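Long-range contacts in tryptophan synthase alpha-subunit (Pyrococcus furiosus, PDB 1GEQ), which catalyses the aldol cleavage of indoleglycerol phosphate to indole and glyceraldehyde 3-phosphate, the alpha-subunit's share of tryptophan synthesis: residues P9-G14 against N23-L28; G96-L101 against T126-E131; V160-L165 against V194-G199. One frame throughout, in Å; residues are numbered along the deposited sequence.

Contact 1: P9-G14 against N23-L28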
loop_
_atom_site.group_PDB
_atom_site.type_symbol
_atom_site.label_atom_id
_atom_site.label_comp_id
_atom_site.label_asym_id
_atom_site.label_seq_id
_atom_site.Cartn_x
_atom_site.Cartn_y
_atom_site.Cartn_z
ATOM N N PRO A 9 1.731 -3.343 6.539
ATOM C CA PRO A 9 0.381 -2.861 6.838
ATOM C C PRO A 9 -0.078 -1.797 5.845
ATOM O O PRO A 9 0.737 -1.024 5.322
ATOM C CB PRO A 9 0.519 -2.276 8.251
ATOM C CG PRO A 9 1.782 -2.932 8.818
ATOM C CD PRO A 9 2.679 -2.991 7.607
ATOM N N TYR A 10 -1.378 -1.783 5.565
ATOM C CA TYR A 10 -1.966 -0.759 4.712
ATOM C C TYR A 10 -2.985 -0.079 5.624
ATOM O O TYR A 10 -3.729 -0.761 6.332
ATOM C CB TYR A 10 -2.729 -1.336 3.513
ATOM C CG TYR A 10 -3.694 -0.310 2.941
ATOM C CD1 TYR A 10 -3.277 0.621 1.988
ATOM C CD2 TYR A 10 -4.990 -0.183 3.465
ATOM C CE1 TYR A 10 -4.116 1.661 1.578
ATOM C CE2 TYR A 10 -5.830 0.852 3.066
ATOM C CZ TYR A 10 -5.389 1.775 2.129
ATOM O OH TYR A 10 -6.210 2.829 1.776
ATOM N N LEU A 11 -3.011 1.248 5.609
ATOM C CA LEU A 11 -3.966 2.011 6.416
ATOM C C LEU A 11 -4.427 3.190 5.581
ATOM O O LEU A 11 -3.656 3.729 4.792
ATOM C CB LEU A 11 -3.311 2.555 7.698
ATOM C CG LEU A 11 -2.848 1.593 8.790
ATOM C CD1 LEU A 11 -2.189 2.382 9.908
ATOM C CD2 LEU A 11 -4.031 0.813 9.329
ATOM N N THR A 12 -5.682 3.596 5.749
ATOM C CA THR A 12 -6.177 4.745 5.010
ATOM C C THR A 12 -5.913 6.006 5.842
ATOM O O THR A 12 -6.235 6.047 7.034
ATOM C CB THR A 12 -7.686 4.613 4.724
ATOM O OG1 THR A 12 -7.908 3.461 3.895
ATOM C CG2 THR A 12 -8.213 5.857 4.015
ATOM N N ALA A 13 -5.306 7.019 5.227
ATOM C CA ALA A 13 -5.012 8.262 5.942
ATOM C C ALA A 13 -6.312 8.962 6.350
ATOM O O ALA A 13 -7.242 9.087 5.551
ATOM C CB ALA A 13 -4.171 9.192 5.062
ATOM N N GLY A 14 -6.373 9.396 7.607
ATOM C CA GLY A 14 -7.550 10.100 8.097
ATOM C C GLY A 14 -8.710 9.233 8.541
ATOM O O GLY A 14 -9.819 9.732 8.735
ATOM N N ASN A 23 -1.105 7.487 15.290
ATOM C CA ASN A 23 -1.047 6.592 16.435
ATOM C C ASN A 23 -1.001 5.132 15.992
ATOM O O ASN A 23 -0.281 4.317 16.576
ATOM C CB ASN A 23 -2.261 6.799 17.348
ATOM C CG ASN A 23 -2.182 8.083 18.148
ATOM O OD1 ASN A 23 -1.159 8.771 18.149
ATOM N ND2 ASN A 23 -3.263 8.409 18.845
ATOM N N PHE A 24 -1.780 4.793 14.969
ATOM C CA PHE A 24 -1.794 3.419 14.480
ATOM C C PHE A 24 -0.433 3.058 13.893
ATOM O O PHE A 24 0.091 1.982 14.163
ATOM C CB PHE A 24 -2.875 3.225 13.404
ATOM C CG PHE A 24 -4.285 3.495 13.883
ATOM C CD1 PHE A 24 -4.640 3.301 15.218
ATOM C CD2 PHE A 24 -5.272 3.890 12.983
ATOM C CE1 PHE A 24 -5.959 3.492 15.646
ATOM C CE2 PHE A 24 -6.590 4.082 13.400
ATOM C CZ PHE A 24 -6.935 3.885 14.736
ATOM N N LEU A 25 0.129 3.951 13.085
ATOM C CA LEU A 25 1.427 3.703 12.460
ATOM C C LEU A 25 2.531 3.456 13.487
ATOM O O LEU A 25 3.322 2.517 13.356
ATOM C CB LEU A 25 1.814 4.884 11.561
ATOM C CG LEU A 25 0.967 5.120 10.304
ATOM C CD1 LEU A 25 1.490 6.334 9.562
ATOM C CD2 LEU A 25 1.002 3.888 9.422
ATOM N N LEU A 26 2.585 4.302 14.509
ATOM C CA LEU A 26 3.595 4.164 15.552
ATOM C C LEU A 26 3.443 2.840 16.296
ATOM O O LEU A 26 4.429 2.227 16.696
ATOM C CB LEU A 26 3.494 5.346 16.524
ATOM C CG LEU A 26 3.920 6.681 15.900
ATOM C CD1 LEU A 26 3.494 7.848 16.778
ATOM C CD2 LEU A 26 5.426 6.674 15.704
ATOM N N ALA A 27 2.208 2.386 16.474
ATOM C CA ALA A 27 1.982 1.128 17.170
ATOM C C ALA A 27 2.343 -0.104 16.335
ATOM O O ALA A 27 2.762 -1.126 16.884
ATOM C CB ALA A 27 0.529 1.036 17.626
ATOM N N LEU A 28 2.178 -0.021 15.016
ATOM C CA LEU A 28 2.480 -1.162 14.149
ATOM C C LEU A 28 3.906 -1.167 13.601
ATOM O O LEU A 28 4.367 -2.175 13.055
ATOM C CB LEU A 28 1.509 -1.200 12.965
ATOM C CG LEU A 28 0.016 -1.370 13.267
ATOM C CD1 LEU A 28 -0.789 -1.274 11.974
ATOM C CD2 LEU A 28 -0.214 -2.706 13.948
#

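Contact 2: G96-L101 against T126-E131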
loop_
_atom_site.group_PDB
_atom_site.type_symbol
_atom_site.label_atom_id
_atom_site.label_comp_id
_atom_site.label_asym_id
_atom_site.label_seq_id
_atom_site.Cartn_x
_atom_site.Cartn_y
_atom_site.Cartn_z
ATOM N N GLY A 96 -0.777 18.491 -9.909
ATOM C CA GLY A 96 0.452 18.571 -10.672
ATOM C C GLY A 96 1.401 17.485 -10.202
ATOM O O GLY A 96 1.890 17.527 -9.072
ATOM N N VAL A 97 1.657 16.512 -11.072
ATOM C CA VAL A 97 2.537 15.397 -10.751
ATOM C C VAL A 97 3.837 15.830 -10.082
ATOM O O VAL A 97 4.150 15.390 -8.971
ATOM C CB VAL A 97 2.875 14.586 -12.018
ATOM C CG1 VAL A 97 3.860 13.474 -11.686
ATOM C CG2 VAL A 97 1.605 14.010 -12.613
ATOM N N ARG A 98 4.591 16.691 -10.757
ATOM C CA ARG A 98 5.860 17.163 -10.216
ATOM C C ARG A 98 5.689 17.768 -8.828
ATOM O O ARG A 98 6.394 17.387 -7.893
ATOM C CB ARG A 98 6.493 18.183 -11.162
ATOM C CG ARG A 98 7.910 18.556 -10.776
ATOM C CD ARG A 98 8.761 18.769 -12.012
ATOM N NE ARG A 98 10.000 18.004 -11.929
ATOM C CZ ARG A 98 10.509 17.301 -12.935
ATOM N NH1 ARG A 98 9.884 17.263 -14.106
ATOM N NH2 ARG A 98 11.630 16.620 -12.764
ATOM N N ASN A 99 4.753 18.705 -8.692
ATOM C CA ASN A 99 4.496 19.338 -7.400
ATOM C C ASN A 99 4.217 18.287 -6.330
ATOM O O ASN A 99 4.771 18.339 -5.235
ATOM C CB ASN A 99 3.280 20.270 -7.466
ATOM C CG ASN A 99 3.531 21.516 -8.285
ATOM O OD1 ASN A 99 4.666 21.819 -8.646
ATOM N ND2 ASN A 99 2.465 22.259 -8.574
ATOM N N PHE A 100 3.342 17.342 -6.660
ATOM C CA PHE A 100 2.962 16.288 -5.729
ATOM C C PHE A 100 4.155 15.452 -5.295
ATOM O O PHE A 100 4.449 15.349 -4.103
ATOM C CB PHE A 100 1.906 15.378 -6.365
ATOM C CG PHE A 100 1.220 14.470 -5.381
ATOM C CD1 PHE A 100 -0.066 14.755 -4.935
ATOM C CD2 PHE A 100 1.866 13.341 -4.884
ATOM C CE1 PHE A 100 -0.702 13.934 -4.005
ATOM C CE2 PHE A 100 1.241 12.513 -3.951
ATOM C CZ PHE A 100 -0.046 12.810 -3.511
ATOM N N LEU A 101 4.838 14.852 -6.263
ATOM C CA LEU A 101 5.992 14.012 -5.970
ATOM C C LEU A 101 7.049 14.743 -5.141
ATOM O O LEU A 101 7.649 14.164 -4.231
ATOM C CB LEU A 101 6.602 13.493 -7.277
ATOM C CG LEU A 101 5.682 12.596 -8.114
ATOM C CD1 LEU A 101 6.427 12.082 -9.339
ATOM C CD2 LEU A 101 5.192 11.433 -7.265
ATOM N N THR A 126 7.130 7.839 -14.531
ATOM C CA THR A 126 8.340 7.179 -14.043
ATOM C C THR A 126 9.568 8.070 -14.184
ATOM O O THR A 126 10.497 8.003 -13.375
ATOM C CB THR A 126 8.607 5.858 -14.802
ATOM O OG1 THR A 126 8.778 6.130 -16.198
ATOM C CG2 THR A 126 7.447 4.898 -14.615
ATOM N N GLU A 127 9.562 8.900 -15.221
ATOM C CA GLU A 127 10.659 9.819 -15.493
ATOM C C GLU A 127 10.793 10.844 -14.375
ATOM O O GLU A 127 11.869 11.037 -13.808
ATOM C CB GLU A 127 10.399 10.540 -16.816
ATOM C CG GLU A 127 11.389 11.632 -17.145
ATOM C CD GLU A 127 11.034 12.370 -18.428
ATOM O OE1 GLU A 127 11.053 11.739 -19.508
ATOM O OE2 GLU A 127 10.732 13.582 -18.351
ATOM N N ILE A 128 9.678 11.499 -14.070
ATOM C CA ILE A 128 9.625 12.523 -13.035
ATOM C C ILE A 128 9.865 11.947 -11.641
ATOM O O ILE A 128 10.532 12.564 -10.810
ATOM C CB ILE A 128 8.261 13.222 -13.071
ATOM C CG1 ILE A 128 8.038 13.814 -14.465
ATOM C CG2 ILE A 128 8.191 14.300 -12.007
ATOM C CD1 ILE A 128 6.594 14.140 -14.774
ATOM N N ALA A 129 9.314 10.763 -11.387
ATOM C CA ALA A 129 9.483 10.114 -10.095
ATOM C C ALA A 129 10.969 9.941 -9.821
ATOM O O ALA A 129 11.460 10.246 -8.735
ATOM C CB ALA A 129 8.790 8.754 -10.097
ATOM N N ARG A 130 11.679 9.438 -10.823
ATOM C CA ARG A 130 13.113 9.227 -10.714
ATOM C C ARG A 130 13.811 10.552 -10.443
ATOM O O ARG A 130 14.682 10.645 -9.578
ATOM C CB ARG A 130 13.644 8.614 -12.008
ATOM C CG ARG A 130 15.133 8.799 -12.202
ATOM C CD ARG A 130 15.603 8.179 -13.506
ATOM N NE ARG A 130 16.954 8.615 -13.858
ATOM C CZ ARG A 130 17.252 9.820 -14.338
ATOM N NH1 ARG A 130 16.293 10.716 -14.531
ATOM N NH2 ARG A 130 18.512 10.132 -14.617
ATOM N N GLU A 131 13.427 11.578 -11.192
ATOM C CA GLU A 131 14.029 12.891 -11.021
ATOM C C GLU A 131 13.775 13.450 -9.629
ATOM O O GLU A 131 14.641 14.105 -9.051
ATOM C CB GLU A 131 13.507 13.854 -12.093
ATOM C CG GLU A 131 14.222 13.675 -13.427
ATOM C CD GLU A 131 13.482 14.293 -14.598
ATOM O OE1 GLU A 131 13.958 14.144 -15.742
ATOM O OE2 GLU A 131 12.423 14.921 -14.381
#

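Contact 3: V160-L165 against V194-G199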
loop_
_atom_site.group_PDB
_atom_site.type_symbol
_atom_site.label_atom_id
_atom_site.label_comp_id
_atom_site.label_asym_id
_atom_site.label_seq_id
_atom_site.Cartn_x
_atom_site.Cartn_y
_atom_site.Cartn_z
ATOM N N VAL A 160 6.885 -4.663 -7.027
ATOM C CA VAL A 160 5.687 -4.944 -7.794
ATOM C C VAL A 160 4.605 -5.390 -6.820
ATOM O O VAL A 160 4.820 -6.286 -6.003
ATOM C CB VAL A 160 5.946 -6.057 -8.834
ATOM C CG1 VAL A 160 4.653 -6.426 -9.534
ATOM C CG2 VAL A 160 6.985 -5.569 -9.852
ATOM N N TYR A 161 3.442 -4.760 -6.905
ATOM C CA TYR A 161 2.354 -5.098 -6.002
ATOM C C TYR A 161 1.282 -5.930 -6.712
ATOM O O TYR A 161 0.614 -5.458 -7.623
ATOM C CB TYR A 161 1.767 -3.803 -5.426
ATOM C CG TYR A 161 0.659 -3.971 -4.408
ATOM C CD1 TYR A 161 0.649 -5.043 -3.518
ATOM C CD2 TYR A 161 -0.350 -3.016 -4.293
ATOM C CE1 TYR A 161 -0.340 -5.155 -2.534
ATOM C CE2 TYR A 161 -1.339 -3.118 -3.309
ATOM C CZ TYR A 161 -1.324 -4.188 -2.440
ATOM O OH TYR A 161 -2.316 -4.294 -1.494
ATOM N N LEU A 162 1.148 -7.181 -6.290
ATOM C CA LEU A 162 0.169 -8.097 -6.872
ATOM C C LEU A 162 -1.115 -8.031 -6.046
ATOM O O LEU A 162 -1.078 -8.153 -4.821
ATOM C CB LEU A 162 0.699 -9.536 -6.850
ATOM C CG LEU A 162 2.072 -9.797 -7.482
ATOM C CD1 LEU A 162 2.327 -11.309 -7.546
ATOM C CD2 LEU A 162 2.124 -9.193 -8.854
ATOM N N VAL A 163 -2.249 -7.844 -6.713
ATOM C CA VAL A 163 -3.514 -7.770 -5.996
ATOM C C VAL A 163 -4.533 -8.742 -6.584
ATOM O O VAL A 163 -4.349 -9.256 -7.691
ATOM C CB VAL A 163 -4.113 -6.338 -6.044
ATOM C CG1 VAL A 163 -3.202 -5.361 -5.311
ATOM C CG2 VAL A 163 -4.312 -5.904 -7.496
ATOM N N SER A 164 -5.607 -8.991 -5.842
ATOM C CA SER A 164 -6.656 -9.900 -6.296
ATOM C C SER A 164 -7.720 -9.090 -7.043
ATOM O O SER A 164 -7.907 -7.906 -6.766
ATOM C CB SER A 164 -7.270 -10.607 -5.085
ATOM O OG SER A 164 -7.726 -11.899 -5.430
ATOM N N LEU A 165 -8.431 -9.733 -7.974
ATOM C CA LEU A 165 -9.450 -9.039 -8.763
ATOM C C LEU A 165 -10.336 -8.083 -7.965
ATOM O O LEU A 165 -10.575 -6.959 -8.404
ATOM C CB LEU A 165 -10.317 -10.050 -9.524
ATOM C CG LEU A 165 -9.669 -10.595 -10.805
ATOM C CD1 LEU A 165 -10.472 -11.767 -11.344
ATOM C CD2 LEU A 165 -9.561 -9.486 -11.835
ATOM N N VAL A 194 8.461 -8.694 -4.845
ATOM C CA VAL A 194 7.017 -8.677 -5.037
ATOM C C VAL A 194 6.308 -8.729 -3.693
ATOM O O VAL A 194 6.712 -9.475 -2.802
ATOM C CB VAL A 194 6.549 -9.905 -5.882
ATOM C CG1 VAL A 194 5.037 -9.969 -5.925
ATOM C CG2 VAL A 194 7.115 -9.817 -7.291
ATOM N N ALA A 195 5.258 -7.927 -3.553
ATOM C CA ALA A 195 4.457 -7.922 -2.337
ATOM C C ALA A 195 3.055 -8.283 -2.825
ATOM O O ALA A 195 2.677 -7.922 -3.952
ATOM C CB ALA A 195 4.462 -6.527 -1.693
ATOM N N VAL A 196 2.300 -9.008 -2.013
ATOM C CA VAL A 196 0.952 -9.408 -2.409
ATOM C C VAL A 196 -0.117 -8.876 -1.453
ATOM O O VAL A 196 0.083 -8.829 -0.238
ATOM C CB VAL A 196 0.811 -10.949 -2.456
ATOM C CG1 VAL A 196 1.783 -11.537 -3.480
ATOM C CG2 VAL A 196 1.080 -11.539 -1.059
ATOM N N GLY A 197 -1.242 -8.462 -2.032
ATOM C CA GLY A 197 -2.364 -7.965 -1.252
ATOM C C GLY A 197 -3.534 -8.790 -1.735
ATOM O O GLY A 197 -4.283 -8.374 -2.626
ATOM N N PHE A 198 -3.663 -9.986 -1.172
ATOM C CA PHE A 198 -4.705 -10.914 -1.573
ATOM C C PHE A 198 -5.842 -11.062 -0.564
ATOM O O PHE A 198 -6.617 -12.011 -0.653
ATOM C CB PHE A 198 -4.080 -12.289 -1.829
ATOM C CG PHE A 198 -3.112 -12.335 -2.998
ATOM C CD1 PHE A 198 -2.229 -13.402 -3.128
ATOM C CD2 PHE A 198 -3.128 -11.359 -3.993
ATOM C CE1 PHE A 198 -1.386 -13.505 -4.236
ATOM C CE2 PHE A 198 -2.293 -11.449 -5.098
ATOM C CZ PHE A 198 -1.417 -12.526 -5.222
ATOM N N GLY A 199 -5.921 -10.151 0.403
ATOM C CA GLY A 199 -6.984 -10.216 1.394
ATOM C C GLY A 199 -6.698 -11.204 2.510
ATOM O O GLY A 199 -7.566 -11.978 2.913
#

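Contact 1: P9-G14 against N23-L28
A single methyl, CD1 of L11, does most of the touching here. It enters the helix surface between F24 and L25, and L11 CD1 lies 3.6 Å from L25 CD2. L11 CD1 is also 3.7 Å from F24 CB, and a looser 4.4 Å from L28 CD1. F24 therefore meets the strand through the root of its side chain, while its ring is spent elsewhere. L25 sends a branch tip, and the two leucines L11 and L25 lie alongside each other, pointing opposite ways. Beyond L11, P9 adds its ring carbon CB, 4.1 Å from L28 CD1.

The torsions explain the reach of L11: with CG anti to the carbonyl carbon (chi1 -67°) and CD1 trans beyond it (chi2 178°), one methyl stands well out from the strand. Strand 9-12 and helix 23-28 run almost exactly antiparallel, 171° between their directions, their axes 10.2 Å apart at closest. Alternation along the strand turns P9 and L11 to the helix but Y10 away from it. On the helix, F24 and L28 start toward the strand, whereas L25 leaves to the side and brings CD2 back to L11. Backbone bonds such as L28 N to F24 O, 3.0 Å, hold the helix in shape.

In the next shell, I227 of helix 221-230 touches both L11 and F24, T235 and L238 meet F24, and I71 and F75 pack on L25. Hydroxyls are paired away from this apolar seam: Y10 OH and T12 OG1 share a hydrogen bond of 2.8 Å, and T12 OG1 also bonds S54 OG. G14, with positive phi, suits the turn out of the strand, and its N bonds T21 OG1.

All five touching residues are buried and meet through hydrocarbon side chains, so the strand-helix half of this beta-alpha-beta unit is joined by shape and the hydrophobic effect, without directional bonds.

Contact 2: G96-L101 against T126-E131
R98 and E131 form a salt bridge at the solvent-exposed edge of helices 97-107 and 122-132, on the outside of the barrel; the axes of the short segments cross at -36°. R98 NH2 gives its N-H to E131 OE2 at an N-H...O angle of 161°; the modelled 2.5 Å between NH2 and OE2 is unusually short, so its exact length is doubtful. The carboxylate sits at the guanidinium edge, their planes only 24° apart. A second acid, E132, forms a salt bridge from its OE2 to R98 NE, so two carboxylates share the arginine. Bends at chi2 and chi3 bring the long chain across to I128, with I128 CG2 over the guanidinium, 3.9 Å from R98 CZ.

I128 suits this middle place because its branches serve different partners: CG2 also meets L101 CD1 at 3.9 Å, and CD1 meets V97 CG1 at 4.2 Å. L101 CD1 goes on to A129, 3.7 Å from its CA, where the small alanine permits close approach.

Within each helix the usual bonds run, for example F100 N to G96 O and E131 N to E127 O. T126 OG1 bonds K123 O. Buried I128 and L101 give way to exposed R98 and E131, consistent with an apolar layer under a charged surface.

Contact 3: V160-L165 against V194-G199
V160 and V194 begin a run of parallel pairs that continues through Y161-A195 and L162-V196 to V163-G197. Three backbone hydrogen bonds join the strands: A195 N to V160 O (3.0 Å), L162 N to A195 O (2.9 Å) and G197 N to L162 O (2.8 Å). CA-H...O contacts supplement them, as from V196 CA to L162 O.

The closest apolar packing is on the face of V160, L162, V194 and V196. L162 crosses V194 at about a right angle, and its CG and CD1 both stand a tight 3.4 Å from V194 CG1. Helix 177-189 closes over this side, with L182 and A186 on L162.

Aromatic contacts differ between the two rings. Y161, with CG anti to its own N (chi1 -177°), lies along the neighbouring strand: A195 O is at its edge, and V163 CG1 stands over one face, 3.5 Å above the ring plane. Y161 OH comes 3.7 Å from G197 CA, and the phenol fills the very place a CB would take, which explains the glycine. F198 folds back so that V196 CB sits over its ring centre, and CE2 reaches L162 O at 3.5 Å.

Adjacent parallel strands with an intervening helix form a beta-alpha-beta unit, here one of those that build the closed eight-stranded parallel TIM barrel, with Y161 reaching the active site.

How the contacts relate
The contacts represent three levels of one TIM barrel. Contact 3 joins neighbouring strands of the closed sheet, contact 1 packs another strand of that sheet on its helix, and contact 2 fastens helix to helix further out. Contacts 1 and 3 lie on opposite sides of the chain's centre, their own centres 19 Å apart and their nearest atoms about 6 Å. Contact 3 reaches the active site through Y161, whose side chain is about 4 Å from that of the proton acceptor E36 and about 7 Å from that of D47. Contact 1 lies behind it, the P9 side chain about 7 Å from that of E36. Contact 2, centred 25 Å from contact 1 and 24 Å from contact 3, is remote from these catalytic acids.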